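Local coordinates for protein putative PLP-dependent aminotransferase (Bacillus cereus ATCC 10987, PDB 3JU7) that probably acts as a pyridoxal-phosphate-dependent aminotransferase of the DegT/DnrJ/EryC1 family, although its substrate is not established, at residues K73-G78 with K154-V159; G78-M83 with E101-D106; S85-A90 with V134-F139; T91-I96 with V327-Y332. All coordinates share one frame; numbering follows the deposited sequence.

Interaction 1: residues K73-G78 with K154-V159; sequences KKRKKG and KGVPVV
P157 presses its ring edge on the main-chain oxygen of K73: CG of P157 lies 3.2 Å from K73 O, close for a carbon against a carbonyl, and P157 CB is nearly as near. Next to it along the rim, CG and CD of P157 meet R75, whose chain crosses the ring at about a right angle, with R75 CG 3.6 Å from P157 CD. R75 then bends at its third torsion (chi3 -55°), and CD comes to 3.5 Å from G155 O while NH1 reaches toward CG2 of V156. The guanidinium meets G155 O and V156 CG2 obliquely, and NH2 of R75 is hydrogen-bonded to the carbonyl of V130, at the start of the neighbouring strand 130-133. K73 serves the C-terminal end of 154-159. Its CD touches CG2 of V159 at 3.8 Å and its CE passes 3.5 Å from V158 O; bends at chi3 and chi4 turn NZ to a salt bridge with E152, whose carboxylate also accepts V158 N. G155, with positive phi, is the C-prime residue of the Schellman motif that ends helix 146-153, and the chain goes on in extended form through V156 and P157. The contact thus joins two helix exits. Both long basic chains lend methylene groups to the packing, so across this pair of segments the adhesion is van der Waals, with E152 and V130 anchoring the polar ends of K73 and R75.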
loop_
_atom_site.group_PDB
_atom_site.type_symbol
_atom_site.label_atom_id
_atom_site.label_comp_id
_atom_site.label_asym_id
_atom_site.label_seq_id
_atom_site.Cartn_x
_atom_site.Cartn_y
_atom_site.Cartn_z
ATOM N N LYS A 73 10.538 6.160 -13.156
ATOM C CA LYS A 73 10.632 6.880 -14.410
ATOM C C LYS A 73 11.210 8.290 -14.265
ATOM O O LYS A 73 11.619 8.872 -15.241
ATOM C CB LYS A 73 9.238 6.941 -15.027
ATOM C CG LYS A 73 8.830 5.606 -15.646
ATOM C CD LYS A 73 7.567 5.649 -16.448
ATOM C CE LYS A 73 7.602 6.601 -17.656
ATOM N NZ LYS A 73 8.217 6.069 -18.878
ATOM N N LYS A 74 11.248 8.851 -13.071
ATOM C CA LYS A 74 11.737 10.209 -12.953
ATOM C C LYS A 74 13.202 10.377 -13.421
ATOM O O LYS A 74 14.056 9.537 -13.197
ATOM C CB LYS A 74 11.577 10.737 -11.523
ATOM C CG LYS A 74 12.409 9.981 -10.514
ATOM C CD LYS A 74 12.203 10.396 -9.047
ATOM C CE LYS A 74 13.309 9.780 -8.202
ATOM N NZ LYS A 74 13.314 10.319 -6.861
ATOM N N ARG A 75 13.490 11.514 -14.037
ATOM C CA ARG A 75 14.864 11.826 -14.400
ATOM C C ARG A 75 15.600 12.167 -13.133
ATOM O O ARG A 75 15.145 12.977 -12.318
ATOM C CB ARG A 75 14.921 12.957 -15.411
ATOM C CG ARG A 75 14.095 12.633 -16.626
ATOM C CD ARG A 75 14.410 13.477 -17.777
ATOM N NE ARG A 75 14.291 14.882 -17.462
ATOM C CZ ARG A 75 14.415 15.851 -18.363
ATOM N NH1 ARG A 75 14.669 15.551 -19.636
ATOM N NH2 ARG A 75 14.277 17.130 -17.994
ATOM N N LYS A 76 16.745 11.526 -12.975
ATOM C CA LYS A 76 17.440 11.506 -11.695
ATOM C C LYS A 76 17.984 12.876 -11.287
ATOM O O LYS A 76 18.178 13.130 -10.123
ATOM C CB LYS A 76 18.530 10.406 -11.690
ATOM C CG LYS A 76 17.954 8.956 -11.554
ATOM N N LYS A 77 18.193 13.779 -12.221
ATOM C CA LYS A 77 18.683 15.079 -11.836
ATOM C C LYS A 77 17.550 16.111 -11.637
ATOM O O LYS A 77 17.809 17.201 -11.157
ATOM C CB LYS A 77 19.735 15.557 -12.852
ATOM C CG LYS A 77 21.054 14.752 -12.804
ATOM N N GLY A 78 16.311 15.762 -11.971
ATOM C CA GLY A 78 15.192 16.702 -11.925
ATOM C C GLY A 78 14.639 16.930 -10.519
ATOM O O GLY A 78 14.800 16.105 -9.618
ATOM N N LYS A 154 10.994 12.415 -26.736
ATOM C CA LYS A 154 12.034 13.436 -26.482
ATOM C C LYS A 154 12.831 13.221 -25.175
ATOM O O LYS A 154 13.592 14.102 -24.768
ATOM C CB LYS A 154 11.409 14.852 -26.402
ATOM C CG LYS A 154 11.058 15.527 -27.756
ATOM C CD LYS A 154 10.591 17.007 -27.623
ATOM N N GLY A 155 12.616 12.107 -24.480
ATOM C CA GLY A 155 13.264 11.881 -23.194
ATOM C C GLY A 155 12.638 12.547 -21.977
ATOM O O GLY A 155 13.255 12.561 -20.903
ATOM N N VAL A 156 11.425 13.097 -22.108
ATOM C CA VAL A 156 10.697 13.581 -20.919
ATOM C C VAL A 156 9.662 12.527 -20.455
ATOM O O VAL A 156 8.675 12.259 -21.161
ATOM C CB VAL A 156 9.997 14.927 -21.182
ATOM C CG1 VAL A 156 9.118 15.290 -20.026
ATOM C CG2 VAL A 156 11.026 16.027 -21.441
ATOM N N PRO A 157 9.887 11.924 -19.275
ATOM C CA PRO A 157 9.018 10.867 -18.778
ATOM C C PRO A 157 7.622 11.337 -18.371
ATOM O O PRO A 157 7.473 12.354 -17.718
ATOM C CB PRO A 157 9.770 10.326 -17.528
ATOM C CG PRO A 157 10.721 11.326 -17.159
ATOM C CD PRO A 157 11.026 12.165 -18.372
ATOM N N VAL A 158 6.618 10.547 -18.738
ATOM C CA VAL A 158 5.224 10.836 -18.434
ATOM C C VAL A 158 4.562 9.639 -17.766
ATOM O O VAL A 158 4.679 8.503 -18.232
ATOM C CB VAL A 158 4.443 11.109 -19.700
ATOM C CG1 VAL A 158 2.973 11.328 -19.348
ATOM C CG2 VAL A 158 5.114 12.245 -20.513
ATOM N N VAL A 159 3.914 9.905 -16.644
ATOM C CA VAL A 159 3.129 8.928 -15.946
ATOM C C VAL A 159 1.771 9.586 -15.840
ATOM O O VAL A 159 1.606 10.674 -15.200
ATOM C CB VAL A 159 3.677 8.594 -14.541
ATOM C CG1 VAL A 159 2.611 7.845 -13.753
ATOM C CG2 VAL A 159 5.002 7.792 -14.609
#

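Interaction 2: residues G78-M83 with E101-D106; sequences GKYALM and EPYFID
Y103 turns the edge of its ring to the face of Y80, a T-shaped pair with planes at 89° and Y103 CD2 3.7 Å from Y80 CD1. CG of Y103 stands anti to its backbone N (chi1 -160°), which brings CD2 over the face of Y80, while the aliphatic chain of K79 covers the other face of the Y80 ring. On the same side of the sheet, L82 CD1 rests on CB of Y103 at 3.9 Å. The reverse side holds the selenomethionine M83, whose SE lies 4.1 Å from P102 CB and makes an oblique Met-aromatic contact with F104. Between the two layers runs the backbone pairing: five hydrogen bonds, donated in turn by one strand and the other, run from E101 N to K79 O (2.9 Å, 176° at the hydrogen) up to I105 N to M83 O. At the outer end, E101 OE1 meets the edge of the Y80 ring, and OE2 lies 3.4 Å from K79 CE; K79 NZ is 4.0 Å from OE2, beyond salt-bridge range. The hydroxyl of Y103 is hydrogen-bonded to K122. Helix 90-97 packs on the M83 and P102 side, helix 116-126 on the L82 side. Neighbouring parallel strands joined through helix 90-97 form a classic beta-alpha-beta unit, here in the parallel sheet of the alpha/beta domain.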
loop_
_atom_site.group_PDB
_atom_site.type_symbol
_atom_site.label_atom_id
_atom_site.label_comp_id
_atom_site.label_asym_id
_atom_site.label_seq_id
_atom_site.Cartn_x
_atom_site.Cartn_y
_atom_site.Cartn_z
ATOM N N GLY A 78 16.311 15.762 -11.971
ATOM C CA GLY A 78 15.192 16.702 -11.925
ATOM C C GLY A 78 14.639 16.930 -10.519
ATOM O O GLY A 78 14.800 16.105 -9.618
ATOM N N LYS A 79 13.979 18.063 -10.353
ATOM C CA LYS A 79 13.478 18.520 -9.076
ATOM C C LYS A 79 11.930 18.556 -9.057
ATOM O O LYS A 79 11.297 18.426 -8.018
ATOM C CB LYS A 79 14.030 19.930 -8.868
ATOM C CG LYS A 79 13.383 20.711 -7.737
ATOM C CD LYS A 79 14.105 22.009 -7.487
ATOM C CE LYS A 79 13.635 22.627 -6.173
ATOM N NZ LYS A 79 14.264 23.948 -5.878
ATOM N N TYR A 80 11.315 18.756 -10.204
ATOM C CA TYR A 80 9.877 19.023 -10.258
ATOM C C TYR A 80 9.065 17.941 -10.992
ATOM O O TYR A 80 9.529 17.341 -11.981
ATOM C CB TYR A 80 9.649 20.338 -10.994
ATOM C CG TYR A 80 10.298 21.536 -10.361
ATOM C CD1 TYR A 80 9.876 21.995 -9.125
ATOM C CD2 TYR A 80 11.297 22.233 -11.007
ATOM C CE1 TYR A 80 10.431 23.104 -8.557
ATOM C CE2 TYR A 80 11.889 23.331 -10.422
ATOM C CZ TYR A 80 11.431 23.768 -9.194
ATOM O OH TYR A 80 11.979 24.867 -8.579
ATOM N N ALA A 81 7.843 17.729 -10.515
ATOM C CA ALA A 81 6.837 16.927 -11.230
ATOM C C ALA A 81 5.801 17.924 -11.768
ATOM O O ALA A 81 5.093 18.562 -10.972
ATOM C CB ALA A 81 6.165 15.917 -10.285
ATOM N N LEU A 82 5.747 18.115 -13.085
ATOM C CA LEU A 82 4.796 19.083 -13.684
ATOM C C LEU A 82 3.432 18.377 -13.795
ATOM O O LEU A 82 3.323 17.293 -14.386
ATOM C CB LEU A 82 5.269 19.554 -15.058
ATOM C CG LEU A 82 6.335 20.634 -15.113
ATOM C CD1 LEU A 82 7.481 20.385 -14.101
ATOM C CD2 LEU A 82 6.821 20.734 -16.551
HETATM N N MSE A 83 2.422 18.948 -13.156
HETATM C CA MSE A 83 1.096 18.348 -13.109
HETATM C C MSE A 83 0.046 19.436 -12.942
HETATM O O MSE A 83 0.343 20.549 -12.562
HETATM C CB MSE A 83 0.987 17.368 -11.934
HETATM C CG MSE A 83 1.246 18.048 -10.584
HETATM SE SE MSE A 83 1.123 16.897 -9.031
HETATM C CE MSE A 83 2.542 15.653 -9.425
ATOM N N GLU A 101 9.159 18.094 -6.061
ATOM C CA GLU A 101 8.231 19.153 -5.752
ATOM C C GLU A 101 7.202 19.176 -6.867
ATOM O O GLU A 101 7.557 19.173 -8.041
ATOM C CB GLU A 101 8.934 20.507 -5.716
ATOM C CG GLU A 101 9.807 20.701 -4.545
ATOM C CD GLU A 101 10.275 22.148 -4.408
ATOM O OE1 GLU A 101 9.671 23.075 -4.998
ATOM O OE2 GLU A 101 11.254 22.346 -3.695
ATOM N N PRO A 102 5.922 19.205 -6.517
ATOM C CA PRO A 102 4.994 19.490 -7.595
ATOM C C PRO A 102 5.261 20.899 -8.138
ATOM O O PRO A 102 5.741 21.786 -7.404
ATOM C CB PRO A 102 3.621 19.407 -6.912
ATOM C CG PRO A 102 3.875 18.542 -5.660
ATOM C CD PRO A 102 5.253 18.908 -5.243
ATOM N N TYR A 103 5.019 21.054 -9.435
ATOM C CA TYR A 103 5.025 22.345 -10.127
ATOM C C TYR A 103 3.719 22.418 -10.927
ATOM O O TYR A 103 3.545 21.706 -11.942
ATOM C CB TYR A 103 6.215 22.454 -11.057
ATOM C CG TYR A 103 6.589 23.884 -11.466
ATOM C CD1 TYR A 103 5.682 24.729 -12.112
ATOM C CD2 TYR A 103 7.858 24.379 -11.191
ATOM C CE1 TYR A 103 6.047 26.009 -12.495
ATOM C CE2 TYR A 103 8.220 25.663 -11.560
ATOM C CZ TYR A 103 7.317 26.464 -12.204
ATOM O OH TYR A 103 7.725 27.732 -12.537
ATOM N N PHE A 104 2.787 23.257 -10.464
ATOM C CA PHE A 104 1.439 23.204 -11.012
ATOM C C PHE A 104 1.281 24.007 -12.316
ATOM O O PHE A 104 1.774 25.148 -12.432
ATOM C CB PHE A 104 0.420 23.673 -9.982
ATOM C CG PHE A 104 0.359 22.841 -8.739
ATOM C CD1 PHE A 104 -0.062 21.515 -8.786
ATOM C CD2 PHE A 104 0.684 23.382 -7.512
ATOM C CE1 PHE A 104 -0.147 20.758 -7.635
ATOM C CE2 PHE A 104 0.605 22.621 -6.359
ATOM C CZ PHE A 104 0.199 21.307 -6.425
ATOM N N ILE A 105 0.553 23.399 -13.267
ATOM C CA ILE A 105 0.328 23.920 -14.607
ATOM C C ILE A 105 -1.195 24.126 -14.776
ATOM O O ILE A 105 -2.008 23.204 -14.495
ATOM C CB ILE A 105 0.843 22.889 -15.674
ATOM C CG1 ILE A 105 2.294 22.462 -15.381
ATOM C CG2 ILE A 105 0.652 23.375 -17.174
ATOM C CD1 ILE A 105 3.319 23.576 -15.302
ATOM N N ASP A 106 -1.580 25.296 -15.298
ATOM C CA ASP A 106 -2.987 25.597 -15.560
ATOM C C ASP A 106 -3.674 24.616 -16.530
ATOM O O ASP A 106 -3.010 23.939 -17.334
ATOM C CB ASP A 106 -3.112 26.984 -16.140
ATOM C CG ASP A 106 -4.381 27.677 -15.707
ATOM O OD1 ASP A 106 -5.065 27.178 -14.763
ATOM O OD2 ASP A 106 -4.650 28.748 -16.288
#

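Interaction 3: residues S85-A90 with V134-F139; sequences SFTFPA and VPYATF
Y136 and T87 meet where two loops leave the C-terminal ends of neighbouring parallel strands, 80-84 and 130-133, in the alpha/beta fold of this aminotransferase family; F86 and A137 each centre an inverse gamma turn. Polar atoms meet the tyrosine ring in two ways. T87 OG1 sits over one face, 3.4 Å from Y136 CD2, and is hydrogen-bonded to T91 at the start of helix 90-97. F86 O comes in at the ring edge, 3.5 Å from that same CD2. The hydroxyl of T138 is hydrogen-bonded to the carbonyl of W112. Apolar packing is carried by F86, whose CG is anti to the backbone N (chi1 -170°), an orientation that sends the ring across to the opposite loop. There CE2 touches T138 CG2 at 3.8 Å, near the plane of the F86 ring. The rings of F86 and F139 pack obliquely, with planes at 80° and F86 CE2 3.6 Å from F139 CZ. F319 adds an edge-to-face partner to F86. Further along 85-90, F88 makes an edge-to-face pair with F218 of the second subunit. Within 134-139, Y136 folds back on its own loop: T138 CA lies over the rim of one face of the Y136 ring, and Y136 OH accepts a hydrogen bond from F139 N at 3.1 Å and 165°.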
loop_
_atom_site.group_PDB
_atom_site.type_symbol
_atom_site.label_atom_id
_atom_site.label_comp_id
_atom_site.label_asym_id
_atom_site.label_seq_id
_atom_site.Cartn_x
_atom_site.Cartn_y
_atom_site.Cartn_z
ATOM N N SER A 85 -2.968 21.366 -10.947
ATOM C CA SER A 85 -3.471 21.568 -9.586
ATOM C C SER A 85 -4.853 20.917 -9.481
ATOM O O SER A 85 -5.230 20.333 -8.443
ATOM C CB SER A 85 -3.592 23.065 -9.282
ATOM O OG SER A 85 -4.249 23.298 -8.051
ATOM N N PHE A 86 -5.596 20.983 -10.579
ATOM C CA PHE A 86 -6.956 20.458 -10.613
ATOM C C PHE A 86 -6.904 18.934 -10.722
ATOM O O PHE A 86 -7.074 18.361 -11.795
ATOM C CB PHE A 86 -7.728 21.106 -11.767
ATOM C CG PHE A 86 -9.207 20.817 -11.766
ATOM C CD1 PHE A 86 -10.069 21.550 -10.965
ATOM C CD2 PHE A 86 -9.743 19.850 -12.612
ATOM C CE1 PHE A 86 -11.439 21.309 -10.972
ATOM C CE2 PHE A 86 -11.129 19.607 -12.643
ATOM C CZ PHE A 86 -11.975 20.337 -11.808
ATOM N N THR A 87 -6.641 18.293 -9.590
ATOM C CA THR A 87 -6.543 16.833 -9.516
ATOM C C THR A 87 -6.794 16.422 -8.064
ATOM O O THR A 87 -6.915 17.269 -7.194
ATOM C CB THR A 87 -5.155 16.314 -9.997
ATOM O OG1 THR A 87 -5.160 14.879 -10.063
ATOM C CG2 THR A 87 -4.026 16.801 -9.041
ATOM N N PHE A 88 -6.897 15.120 -7.816
ATOM C CA PHE A 88 -7.070 14.604 -6.473
ATOM C C PHE A 88 -5.697 14.690 -5.763
ATOM O O PHE A 88 -4.671 14.593 -6.407
ATOM C CB PHE A 88 -7.576 13.179 -6.537
ATOM C CG PHE A 88 -7.944 12.583 -5.185
ATOM C CD1 PHE A 88 -9.037 13.057 -4.485
ATOM C CD2 PHE A 88 -7.277 11.476 -4.691
ATOM C CE1 PHE A 88 -9.387 12.526 -3.274
ATOM C CE2 PHE A 88 -7.643 10.933 -3.492
ATOM C CZ PHE A 88 -8.712 11.469 -2.777
ATOM N N PRO A 89 -5.683 14.908 -4.433
ATOM C CA PRO A 89 -4.371 15.089 -3.780
ATOM C C PRO A 89 -3.396 13.910 -3.838
ATOM O O PRO A 89 -2.215 14.119 -3.626
ATOM C CB PRO A 89 -4.751 15.451 -2.343
ATOM C CG PRO A 89 -6.054 16.204 -2.484
ATOM C CD PRO A 89 -6.779 15.435 -3.594
ATOM N N ALA A 90 -3.872 12.705 -4.125
ATOM C CA ALA A 90 -2.986 11.573 -4.340
ATOM C C ALA A 90 -1.849 11.910 -5.344
ATOM O O ALA A 90 -0.686 11.443 -5.162
ATOM C CB ALA A 90 -3.807 10.322 -4.797
ATOM N N VAL A 134 3.196 14.556 -15.086
ATOM C CA VAL A 134 2.148 13.675 -14.578
ATOM C C VAL A 134 0.792 14.315 -14.881
ATOM O O VAL A 134 0.230 15.031 -14.047
ATOM C CB VAL A 134 2.341 13.426 -13.064
ATOM C CG1 VAL A 134 1.334 12.379 -12.513
ATOM C CG2 VAL A 134 3.783 13.001 -12.787
ATOM N N PRO A 135 0.274 14.080 -16.089
ATOM C CA PRO A 135 -1.058 14.597 -16.387
ATOM C C PRO A 135 -2.131 13.736 -15.731
ATOM O O PRO A 135 -1.892 12.545 -15.405
ATOM C CB PRO A 135 -1.142 14.509 -17.919
ATOM C CG PRO A 135 -0.226 13.416 -18.268
ATOM C CD PRO A 135 0.846 13.348 -17.236
ATOM N N TYR A 136 -3.290 14.352 -15.511
ATOM C CA TYR A 136 -4.482 13.638 -15.022
ATOM C C TYR A 136 -5.587 13.601 -16.085
ATOM O O TYR A 136 -5.961 14.624 -16.625
ATOM C CB TYR A 136 -4.950 14.330 -13.763
ATOM C CG TYR A 136 -6.328 13.982 -13.284
ATOM C CD1 TYR A 136 -6.763 12.676 -13.223
ATOM C CD2 TYR A 136 -7.178 14.975 -12.825
ATOM C CE1 TYR A 136 -8.043 12.375 -12.755
ATOM C CE2 TYR A 136 -8.453 14.676 -12.358
ATOM C CZ TYR A 136 -8.887 13.385 -12.328
ATOM O OH TYR A 136 -10.184 13.104 -11.886
ATOM N N ALA A 137 -6.099 12.421 -16.398
ATOM C CA ALA A 137 -7.157 12.283 -17.396
ATOM C C ALA A 137 -8.485 12.608 -16.690
ATOM O O ALA A 137 -9.307 11.729 -16.372
ATOM C CB ALA A 137 -7.149 10.887 -17.994
ATOM N N THR A 138 -8.667 13.902 -16.466
ATOM C CA THR A 138 -9.721 14.442 -15.611
ATOM C C THR A 138 -11.070 13.774 -15.788
ATOM O O THR A 138 -11.593 13.686 -16.911
ATOM C CB THR A 138 -9.878 15.971 -15.871
ATOM O OG1 THR A 138 -8.593 16.569 -15.761
ATOM C CG2 THR A 138 -10.872 16.628 -14.919
ATOM N N PHE A 139 -11.586 13.302 -14.654
ATOM C CA PHE A 139 -12.926 12.707 -14.518
ATOM C C PHE A 139 -13.164 11.485 -15.421
ATOM O O PHE A 139 -14.269 11.260 -15.910
ATOM C CB PHE A 139 -14.006 13.769 -14.690
ATOM C CG PHE A 139 -13.854 15.005 -13.763
ATOM C CD1 PHE A 139 -13.492 14.881 -12.447
ATOM C CD2 PHE A 139 -14.171 16.267 -14.227
ATOM C CE1 PHE A 139 -13.406 15.989 -11.614
ATOM C CE2 PHE A 139 -14.098 17.365 -13.410
ATOM C CZ PHE A 139 -13.710 17.227 -12.097
#

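Interaction 4: residues T91-I96 with V327-Y332; sequences TPLAAI and VLFRNY
L328 meets L93 through one methyl each, the CD2 atoms 3.5 Å apart, where the loop 327-332 packs against helix 90-97, the helix of the beta-alpha-beta unit between strands 80-84 and 101-105. The two leucine chains cross at about a right angle, and the spacing of the methyls is tighter than usual for carbon. CB of L328 also lies over one face of the ring of F329, the next residue. F329 is the central group of the loop's side: with CG beside the backbone N (chi1 -47°) its ring reaches in among three helix residues. P92 covers the face opposite to L328, its CG 3.9 Å from the ring centroid and only 22° off the normal, a CH-pi contact. L93 and I96 approach at the ring edge instead; L93 CD2 is 3.8 Å from F329 CZ, and CD1 of I96 is 3.7 Å from F329 CE1. A type I turn from F329 to Y332 then brings the chain round so that Y332 reaches the same helix one turn beyond P92, while its ring also packs on P102 of strand 101-105. The second subunit takes part here: its C226 touches both L328 and F329, and its G230 and M229 touch L93 and I96. On the tyrosine, I96 CD1 comes obliquely against the phenol, 3.7 Å from Y332 CE2 and 3.4 Å from Y332 OH.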
loop_
_atom_site.group_PDB
_atom_site.type_symbol
_atom_site.label_atom_id
_atom_site.label_comp_id
_atom_site.label_asym_id
_atom_site.label_seq_id
_atom_site.Cartn_x
_atom_site.Cartn_y
_atom_site.Cartn_z
ATOM N N THR A 91 -2.125 12.758 -6.359
ATOM C CA THR A 91 -1.124 12.996 -7.417
ATOM C C THR A 91 0.058 13.789 -6.900
ATOM O O THR A 91 1.193 13.344 -7.041
ATOM C CB THR A 91 -1.706 13.684 -8.680
ATOM O OG1 THR A 91 -2.953 13.072 -9.017
ATOM C CG2 THR A 91 -0.719 13.578 -9.868
ATOM N N PRO A 92 -0.170 14.979 -6.306
ATOM C CA PRO A 92 1.045 15.629 -5.784
ATOM C C PRO A 92 1.703 14.878 -4.597
ATOM O O PRO A 92 2.933 14.904 -4.437
ATOM C CB PRO A 92 0.557 17.035 -5.367
ATOM C CG PRO A 92 -0.966 16.906 -5.195
ATOM C CD PRO A 92 -1.355 15.834 -6.200
ATOM N N LEU A 93 0.902 14.236 -3.753
ATOM C CA LEU A 93 1.473 13.447 -2.649
ATOM C C LEU A 93 2.401 12.374 -3.173
ATOM O O LEU A 93 3.489 12.149 -2.616
ATOM C CB LEU A 93 0.380 12.814 -1.797
ATOM C CG LEU A 93 -0.420 13.824 -0.968
ATOM C CD1 LEU A 93 -1.625 13.118 -0.408
ATOM C CD2 LEU A 93 0.440 14.578 0.113
ATOM N N ALA A 94 1.980 11.710 -4.249
ATOM C CA ALA A 94 2.816 10.672 -4.837
ATOM C C ALA A 94 4.192 11.268 -5.220
ATOM O O ALA A 94 5.223 10.641 -4.950
ATOM C CB ALA A 94 2.136 10.051 -6.009
ATOM N N ALA A 95 4.207 12.503 -5.763
ATOM C CA ALA A 95 5.450 13.126 -6.232
ATOM C C ALA A 95 6.370 13.485 -5.052
ATOM O O ALA A 95 7.595 13.264 -5.093
ATOM C CB ALA A 95 5.172 14.387 -7.100
ATOM N N ILE A 96 5.754 14.048 -4.021
ATOM C CA ILE A 96 6.448 14.488 -2.834
ATOM C C ILE A 96 7.125 13.280 -2.146
ATOM O O ILE A 96 8.234 13.405 -1.676
ATOM C CB ILE A 96 5.463 15.193 -1.840
ATOM C CG1 ILE A 96 4.938 16.484 -2.432
ATOM C CG2 ILE A 96 6.137 15.472 -0.538
ATOM C CD1 ILE A 96 3.771 17.143 -1.634
ATOM N N VAL A 327 -3.980 23.312 2.004
ATOM C CA VAL A 327 -2.914 23.681 2.931
ATOM C C VAL A 327 -1.575 23.081 2.541
ATOM O O VAL A 327 -0.565 23.774 2.465
ATOM C CB VAL A 327 -3.296 23.278 4.374
ATOM C CG1 VAL A 327 -2.067 23.328 5.333
ATOM C CG2 VAL A 327 -4.446 24.164 4.860
ATOM N N LEU A 328 -1.529 21.791 2.246
ATOM C CA LEU A 328 -0.206 21.171 2.089
ATOM C C LEU A 328 0.551 21.650 0.869
ATOM O O LEU A 328 1.754 21.594 0.838
ATOM C CB LEU A 328 -0.301 19.655 2.060
ATOM C CG LEU A 328 0.987 18.942 2.437
ATOM C CD1 LEU A 328 1.210 19.023 3.946
ATOM C CD2 LEU A 328 0.925 17.466 1.939
ATOM N N PHE A 329 -0.143 22.122 -0.153
ATOM C CA PHE A 329 0.490 22.392 -1.430
ATOM C C PHE A 329 0.565 23.857 -1.816
ATOM O O PHE A 329 0.932 24.175 -2.932
ATOM C CB PHE A 329 -0.297 21.660 -2.513
ATOM C CG PHE A 329 -0.608 20.234 -2.182
ATOM C CD1 PHE A 329 0.408 19.296 -2.145
ATOM C CD2 PHE A 329 -1.905 19.830 -1.926
ATOM C CE1 PHE A 329 0.139 18.003 -1.886
ATOM C CE2 PHE A 329 -2.200 18.503 -1.665
ATOM C CZ PHE A 329 -1.178 17.585 -1.599
ATOM N N ARG A 330 0.198 24.750 -0.915
ATOM C CA ARG A 330 0.072 26.184 -1.242
ATOM C C ARG A 330 1.344 26.835 -1.691
ATOM O O ARG A 330 1.303 27.822 -2.357
ATOM C CB ARG A 330 -0.264 26.988 0.008
ATOM C CG ARG A 330 -1.652 26.924 0.461
ATOM C CD ARG A 330 -1.649 27.452 1.885
ATOM N NE ARG A 330 -2.979 27.642 2.469
ATOM C CZ ARG A 330 -3.176 27.835 3.773
ATOM N NH1 ARG A 330 -2.139 27.869 4.631
ATOM N NH2 ARG A 330 -4.408 28.003 4.231
ATOM N N ASN A 331 2.470 26.365 -1.192
ATOM C CA ASN A 331 3.712 27.024 -1.464
ATOM C C ASN A 331 4.523 26.412 -2.595
ATOM O O ASN A 331 5.593 26.872 -2.836
ATOM C CB ASN A 331 4.524 27.098 -0.173
ATOM C CG ASN A 331 3.859 28.012 0.868
ATOM O OD1 ASN A 331 3.004 28.841 0.539
ATOM N ND2 ASN A 331 4.239 27.845 2.125
ATOM N N TYR A 332 4.007 25.402 -3.296
ATOM C CA TYR A 332 4.723 24.875 -4.437
ATOM C C TYR A 332 4.577 25.823 -5.617
ATOM O O TYR A 332 3.558 26.506 -5.759
ATOM C CB TYR A 332 4.225 23.491 -4.816
ATOM C CG TYR A 332 4.649 22.457 -3.806
ATOM C CD1 TYR A 332 5.995 22.146 -3.636
ATOM C CD2 TYR A 332 3.720 21.790 -3.019
ATOM C CE1 TYR A 332 6.392 21.219 -2.721
ATOM C CE2 TYR A 332 4.126 20.847 -2.089
ATOM C CZ TYR A 332 5.462 20.572 -1.949
ATOM O OH TYR A 332 5.914 19.655 -1.024
#

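In the fold
From the N terminus, the chain leaves helix 62-73 and at once enters interaction 1, where 73-78 meets 154-159, closing a loop that holds interactions 2 and 3. Interaction 2 follows directly, sharing G78, and closes the short loop through helix 90-97. Interaction 3 starts inside that loop and ends beyond it, so the two cross; L82 O and V134 N, probably hydrogen-bonded, tie them through adjacent strands. Interaction 4 starts on the same helix and closes the longest loop, at 327-332, crossing the other three. M83 and P102 pack on P92, joining interactions 2 and 4, and interactions 3 and 4 both reach the second subunit.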